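Long-range contacts in putative surface-anchored fimbrial subunit (Corynebacterium diphtheriae, PDB 3HR6), which probably forms the shaft of a cell-wall-attached pilus, being a major pilin built of tandem Ig-like modules: residues A[37-42]-A[82-87]; A[6-11]-A[134-139]. All coordinates share one frame; numbering follows the deposited sequence.

Contact 1. Residues A[37-42]-A[82-87]; sequences MSFTLY and KKTEGG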
loop_
_atom_site.group_PDB
_atom_site.type_symbol
_atom_site.label_atom_id
_atom_site.label_comp_id
_atom_site.label_asym_id
_atom_site.label_seq_id
_atom_site.Cartn_x
_atom_site.Cartn_y
_atom_site.Cartn_z
ATOM N N MET A 37 4.998 -12.081 -16.431
ATOM C CA MET A 37 4.020 -13.037 -15.935
ATOM C C MET A 37 4.751 -14.345 -15.714
ATOM O O MET A 37 5.485 -14.800 -16.584
ATOM C CB MET A 37 2.851 -13.175 -16.906
ATOM C CG MET A 37 2.066 -11.892 -17.076
ATOM S SD MET A 37 1.121 -11.462 -15.618
ATOM C CE MET A 37 2.087 -10.131 -14.866
ATOM N N SER A 38 4.527 -14.947 -14.546
ATOM C CA SER A 38 5.337 -16.057 -14.074
ATOM C C SER A 38 4.589 -17.363 -14.253
ATOM O O SER A 38 3.446 -17.495 -13.831
ATOM C CB SER A 38 5.679 -15.846 -12.595
ATOM O OG SER A 38 6.361 -16.990 -12.108
ATOM N N PHE A 39 5.247 -18.324 -14.895
ATOM C CA PHE A 39 4.684 -19.605 -15.166
ATOM C C PHE A 39 5.622 -20.698 -14.754
ATOM O O PHE A 39 6.822 -20.593 -14.956
ATOM C CB PHE A 39 4.419 -19.755 -16.656
ATOM C CG PHE A 39 3.338 -18.865 -17.155
ATOM C CD1 PHE A 39 2.012 -19.298 -17.194
ATOM C CD2 PHE A 39 3.644 -17.606 -17.613
ATOM C CE1 PHE A 39 1.007 -18.457 -17.647
ATOM C CE2 PHE A 39 2.668 -16.775 -18.067
ATOM C CZ PHE A 39 1.331 -17.199 -18.091
ATOM N N THR A 40 5.049 -21.759 -14.208
ATOM C CA THR A 40 5.776 -22.990 -14.004
ATOM C C THR A 40 5.255 -24.050 -14.994
ATOM O O THR A 40 4.036 -24.246 -15.160
ATOM C CB THR A 40 5.661 -23.454 -12.549
ATOM O OG1 THR A 40 6.181 -22.430 -11.696
ATOM C CG2 THR A 40 6.436 -24.744 -12.314
ATOM N N LEU A 41 6.203 -24.708 -15.658
ATOM C CA LEU A 41 5.935 -25.860 -16.491
ATOM C C LEU A 41 6.153 -27.143 -15.686
ATOM O O LEU A 41 7.194 -27.321 -15.069
ATOM C CB LEU A 41 6.830 -25.840 -17.734
ATOM C CG LEU A 41 6.494 -26.887 -18.803
ATOM C CD1 LEU A 41 5.173 -26.557 -19.542
ATOM C CD2 LEU A 41 7.659 -27.035 -19.787
ATOM N N TYR A 42 5.144 -28.009 -15.675
ATOM C CA TYR A 42 5.219 -29.358 -15.116
ATOM C C TYR A 42 5.002 -30.396 -16.198
ATOM O O TYR A 42 4.181 -30.189 -17.114
ATOM C CB TYR A 42 4.103 -29.574 -14.093
ATOM C CG TYR A 42 4.189 -28.688 -12.868
ATOM C CD1 TYR A 42 4.916 -29.112 -11.757
ATOM C CD2 TYR A 42 3.540 -27.465 -12.805
ATOM C CE1 TYR A 42 5.009 -28.346 -10.636
ATOM C CE2 TYR A 42 3.608 -26.683 -11.674
ATOM C CZ TYR A 42 4.373 -27.132 -10.587
ATOM O OH TYR A 42 4.483 -26.400 -9.445
ATOM N N LYS A 82 9.540 -19.646 -15.256
ATOM C CA LYS A 82 10.065 -18.377 -15.752
ATOM C C LYS A 82 8.994 -17.337 -16.015
ATOM O O LYS A 82 7.802 -17.624 -16.050
ATOM C CB LYS A 82 10.902 -18.565 -17.010
ATOM C CG LYS A 82 10.181 -19.148 -18.158
ATOM C CD LYS A 82 11.134 -19.436 -19.356
ATOM C CE LYS A 82 12.056 -20.610 -19.103
ATOM N NZ LYS A 82 12.992 -20.883 -20.236
ATOM N N LYS A 83 9.467 -16.126 -16.249
ATOM C CA LYS A 83 8.607 -14.990 -16.508
ATOM C C LYS A 83 8.593 -14.666 -18.005
ATOM O O LYS A 83 9.562 -14.890 -18.733
ATOM C CB LYS A 83 9.095 -13.784 -15.711
ATOM C CG LYS A 83 8.734 -13.859 -14.255
ATOM C CD LYS A 83 9.364 -12.702 -13.487
ATOM C CE LYS A 83 8.962 -12.712 -12.047
ATOM N NZ LYS A 83 9.626 -13.852 -11.368
ATOM N N THR A 84 7.465 -14.172 -18.476
ATOM C CA THR A 84 7.392 -13.765 -19.874
ATOM C C THR A 84 8.301 -12.530 -20.093
ATOM O O THR A 84 8.453 -11.653 -19.207
ATOM C CB THR A 84 5.950 -13.436 -20.255
ATOM O OG1 THR A 84 5.409 -12.486 -19.324
ATOM C CG2 THR A 84 5.091 -14.731 -20.238
ATOM N N GLU A 85 8.944 -12.512 -21.233
ATOM C CA GLU A 85 9.723 -11.366 -21.685
ATOM C C GLU A 85 9.519 -11.294 -23.180
ATOM O O GLU A 85 9.491 -12.327 -23.862
ATOM C CB GLU A 85 11.200 -11.535 -21.325
ATOM C CG GLU A 85 12.062 -10.289 -21.594
ATOM C CD GLU A 85 11.702 -9.044 -20.748
ATOM O OE1 GLU A 85 10.896 -9.105 -19.772
ATOM O OE2 GLU A 85 12.253 -7.974 -21.073
ATOM N N GLY A 86 9.321 -10.084 -23.696
ATOM C CA GLY A 86 8.954 -9.911 -25.108
ATOM C C GLY A 86 7.663 -10.638 -25.463
ATOM O O GLY A 86 7.506 -11.121 -26.604
ATOM N N GLY A 87 6.782 -10.745 -24.472
ATOM C CA GLY A 87 5.468 -11.337 -24.613
ATOM C C GLY A 87 5.431 -12.851 -24.491
ATOM O O GLY A 87 4.373 -13.441 -24.654
#
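The hydroxyl of Thr84 is gripped from two directions: Met37 N donates to Thr84 OG1 at 2.9 Å, and OG1 is also hydrogen-bonded to the carbonyl oxygen of Val34, in the chain leading up to residues 37-42. A chi1 of 53° puts OG1 between the backbone N and the carbonyl carbon of Thr84, where it meets Met37 N, and leaves CG2 to reach the Phe39 ring. The same residue closes a second bond with its backbone, Thr84 N to Met37 O at 2.8 Å. Met37 is thus held by both its N-H and its carbonyl, and the threonine hydroxyl continues the bonding just past the end of the regular strand. That carbonyl is shared, since Lys83 CA makes a CA-H...O contact with Met37 O at 3.1 Å.

Beyond Met37 the strands are antiparallel. Phe39 and Lys82 form a hydrogen-bonded pair: Phe39 N reaches Lys82 O at 2.9 Å in a nearly straight bond (170°), and Lys82 N returns to Phe39 O at 2.9 Å. Ser38 and Lys83 form the adjacent non-hydrogen-bonded pair, touching through Ser38 CB and Lys83 CG at 4.0 Å, while Ser38 OG is hydrogen-bonded to Asn106 OD1. On the other face the Phe39 ring meets the methyl of Thr84 obliquely, CE2 to CG2 3.8 Å, and continues into the core against Val9, Ala11 and Val101. Lys82 leaves from this same face, and its NZ bonds to Lys90 O.

Strand 97-103 pairs with the other edge of strand 38-44. The arrangement is an antiparallel beta ladder ending in a side-chain-to-backbone bond, within the mixed sheet of the N-terminal module of this Ig-like pilin.

Contact 2. Residues A[6-11]-A[134-139]; sequences SIAVHA and DVHVYP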
loop_
_atom_site.group_PDB
_atom_site.type_symbol
_atom_site.label_atom_id
_atom_site.label_comp_id
_atom_site.label_asym_id
_atom_site.label_seq_id
_atom_site.Cartn_x
_atom_site.Cartn_y
_atom_site.Cartn_z
ATOM N N SER A 6 9.119 -27.562 -27.834
ATOM C CA SER A 6 9.101 -26.396 -26.951
ATOM C C SER A 6 7.674 -25.909 -26.774
ATOM O O SER A 6 6.821 -26.156 -27.624
ATOM C CB SER A 6 9.995 -25.263 -27.459
ATOM O OG SER A 6 9.494 -24.684 -28.646
ATOM N N ILE A 7 7.433 -25.278 -25.627
ATOM C CA ILE A 7 6.174 -24.595 -25.333
ATOM C C ILE A 7 6.467 -23.127 -25.098
ATOM O O ILE A 7 7.206 -22.764 -24.182
ATOM C CB ILE A 7 5.423 -25.236 -24.151
ATOM C CG1 ILE A 7 5.054 -26.683 -24.488
ATOM C CG2 ILE A 7 4.138 -24.446 -23.843
ATOM C CD1 ILE A 7 4.849 -27.554 -23.285
ATOM N N ALA A 8 5.864 -22.281 -25.936
ATOM C CA ALA A 8 5.950 -20.840 -25.814
ATOM C C ALA A 8 4.651 -20.367 -25.170
ATOM O O ALA A 8 3.566 -20.478 -25.794
ATOM C CB ALA A 8 6.114 -20.238 -27.188
ATOM N N VAL A 9 4.747 -19.865 -23.941
ATOM C CA VAL A 9 3.589 -19.341 -23.229
ATOM C C VAL A 9 3.507 -17.832 -23.441
ATOM O O VAL A 9 4.388 -17.092 -23.027
ATOM C CB VAL A 9 3.646 -19.621 -21.703
ATOM C CG1 VAL A 9 2.375 -19.145 -21.044
ATOM C CG2 VAL A 9 3.876 -21.100 -21.413
ATOM N N HIS A 10 2.386 -17.396 -24.012
ATOM C CA HIS A 10 2.067 -15.983 -24.160
ATOM C C HIS A 10 0.953 -15.589 -23.191
ATOM O O HIS A 10 -0.176 -16.059 -23.299
ATOM C CB HIS A 10 1.619 -15.717 -25.598
ATOM C CG HIS A 10 2.579 -16.186 -26.640
ATOM N ND1 HIS A 10 3.725 -15.490 -26.964
ATOM C CD2 HIS A 10 2.583 -17.296 -27.413
ATOM C CE1 HIS A 10 4.372 -16.136 -27.917
ATOM N NE2 HIS A 10 3.703 -17.236 -28.205
ATOM N N ALA A 11 1.246 -14.678 -22.277
ATOM C CA ALA A 11 0.327 -14.307 -21.247
ATOM C C ALA A 11 -0.510 -13.156 -21.740
ATOM O O ALA A 11 -0.015 -12.052 -21.883
ATOM C CB ALA A 11 1.106 -13.902 -19.997
ATOM N N ASP A 134 7.328 -26.756 -32.036
ATOM C CA ASP A 134 7.311 -25.528 -31.259
ATOM C C ASP A 134 5.870 -25.049 -31.089
ATOM O O ASP A 134 5.250 -24.435 -31.987
ATOM C CB ASP A 134 8.249 -24.512 -31.901
ATOM C CG ASP A 134 9.671 -25.094 -32.092
ATOM O OD1 ASP A 134 10.354 -25.396 -31.081
ATOM O OD2 ASP A 134 10.084 -25.298 -33.242
ATOM N N VAL A 135 5.337 -25.361 -29.910
ATOM C CA VAL A 135 3.950 -25.102 -29.581
ATOM C C VAL A 135 3.816 -23.731 -28.918
ATOM O O VAL A 135 4.741 -23.273 -28.228
ATOM C CB VAL A 135 3.400 -26.231 -28.695
ATOM C CG1 VAL A 135 1.990 -25.908 -28.159
ATOM C CG2 VAL A 135 3.404 -27.537 -29.513
ATOM N N HIS A 136 2.682 -23.077 -29.182
ATOM C CA HIS A 136 2.308 -21.781 -28.574
ATOM C C HIS A 136 0.951 -21.867 -27.881
ATOM O O HIS A 136 -0.011 -22.432 -28.445
ATOM C CB HIS A 136 2.235 -20.716 -29.662
ATOM C CG HIS A 136 3.552 -20.433 -30.298
ATOM N ND1 HIS A 136 4.396 -19.447 -29.840
ATOM C CD2 HIS A 136 4.206 -21.052 -31.306
ATOM C CE1 HIS A 136 5.497 -19.441 -30.575
ATOM N NE2 HIS A 136 5.410 -20.408 -31.463
ATOM N N VAL A 137 0.885 -21.299 -26.676
ATOM C CA VAL A 137 -0.336 -21.266 -25.880
ATOM C C VAL A 137 -0.519 -19.868 -25.328
ATOM O O VAL A 137 0.438 -19.107 -25.197
ATOM C CB VAL A 137 -0.337 -22.299 -24.749
ATOM C CG1 VAL A 137 -0.247 -23.692 -25.360
ATOM C CG2 VAL A 137 0.820 -22.055 -23.808
ATOM N N TYR A 138 -1.770 -19.541 -25.054
ATOM C CA TYR A 138 -2.210 -18.163 -24.885
ATOM C C TYR A 138 -3.189 -18.024 -23.692
ATOM O O TYR A 138 -4.318 -17.559 -23.851
ATOM C CB TYR A 138 -2.883 -17.692 -26.183
ATOM C CG TYR A 138 -1.965 -17.704 -27.374
ATOM C CD1 TYR A 138 -1.194 -16.587 -27.702
ATOM C CD2 TYR A 138 -1.844 -18.834 -28.158
ATOM C CE1 TYR A 138 -0.331 -16.607 -28.793
ATOM C CE2 TYR A 138 -0.975 -18.876 -29.232
ATOM C CZ TYR A 138 -0.220 -17.759 -29.540
ATOM O OH TYR A 138 0.641 -17.801 -30.598
ATOM N N PRO A 139 -2.761 -18.420 -22.498
ATOM C CA PRO A 139 -3.595 -18.260 -21.303
ATOM C C PRO A 139 -3.938 -16.777 -21.031
ATOM O O PRO A 139 -3.089 -15.908 -21.251
ATOM C CB PRO A 139 -2.707 -18.835 -20.208
ATOM C CG PRO A 139 -1.322 -18.546 -20.698
ATOM C CD PRO A 139 -1.402 -18.883 -22.150
HETATM O O HOH W 1 7.359 -22.911 -28.814
#
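Residues 6-9 and 134-137 run as parallel strands, and the axes of these short segments approach to 4.6 Å, with 25° between their directions; Ser6, Ala8 and His10 are bonded to Val135 and Val137. The alternating backbone bonds range from Ala8 N to Val135 O at 2.7 Å to His10 N to Val137 O at 2.9 Å.

At the start, Ser6 OG donates to the anti lone pair of Asp134 OD1 at 2.7 Å. A water donates both to this hydroxyl and to Val135 O, giving that carbonyl a second partner in addition to Ala8 N. Farther along the same face, His10 NE2 and His136 ND1 are hydrogen-bonded at 2.8 Å. The two imidazoles meet rim to rim with planes only 10° apart, and Ala8 CB lies obliquely against the His136 ring, 3.3 Å from ND1. His10 CG stands beside its backbone N (chi1 -54°), which lets the ring run alongside Tyr138. These rings are nearly parallel but slid apart, with His10 CD2 to Tyr138 CE1 the closest approach at 3.3 Å. ND1 of His10 probably bonds to Gly87 O, and with NE2 also engaged this would limit rotation of the ring.

The opposite face is apolar: the CG2 methyls of Ile7 and Val9 approach Val137 CG2, and Val9 CG1 packs on Pro139 CG at 3.8 Å. Leu41 of strand 38-44 packs against Ile7 on this side. Strand 89-94 pairs antiparallel with the other edge of strand 5-13, and strand 117-124 flanks strand 131-143, its Phe117 and Val119 touching Val137.

In the fold
The two contacts lie about 10 Å apart between centres in the N-terminal module, and all four strands belong to one mixed sheet. Along the chain the order is 6-11, 37-42, 82-87, 134-139, so the antiparallel pair of contact 1 is formed wholly within the excursion that the parallel pair of contact 2 brings together. They meet in the core mainly by side-chain packing, where Phe39 CZ lies 3.7 Å from Val9 CG1 and Met37 CB 3.6 Å from Ala11 CB, and a probable bond from His10 to Gly87 adds a polar link. Contact 2 joins the first strand of this sheet to its last in chain order, contact 1 two between them, far from the calcium site.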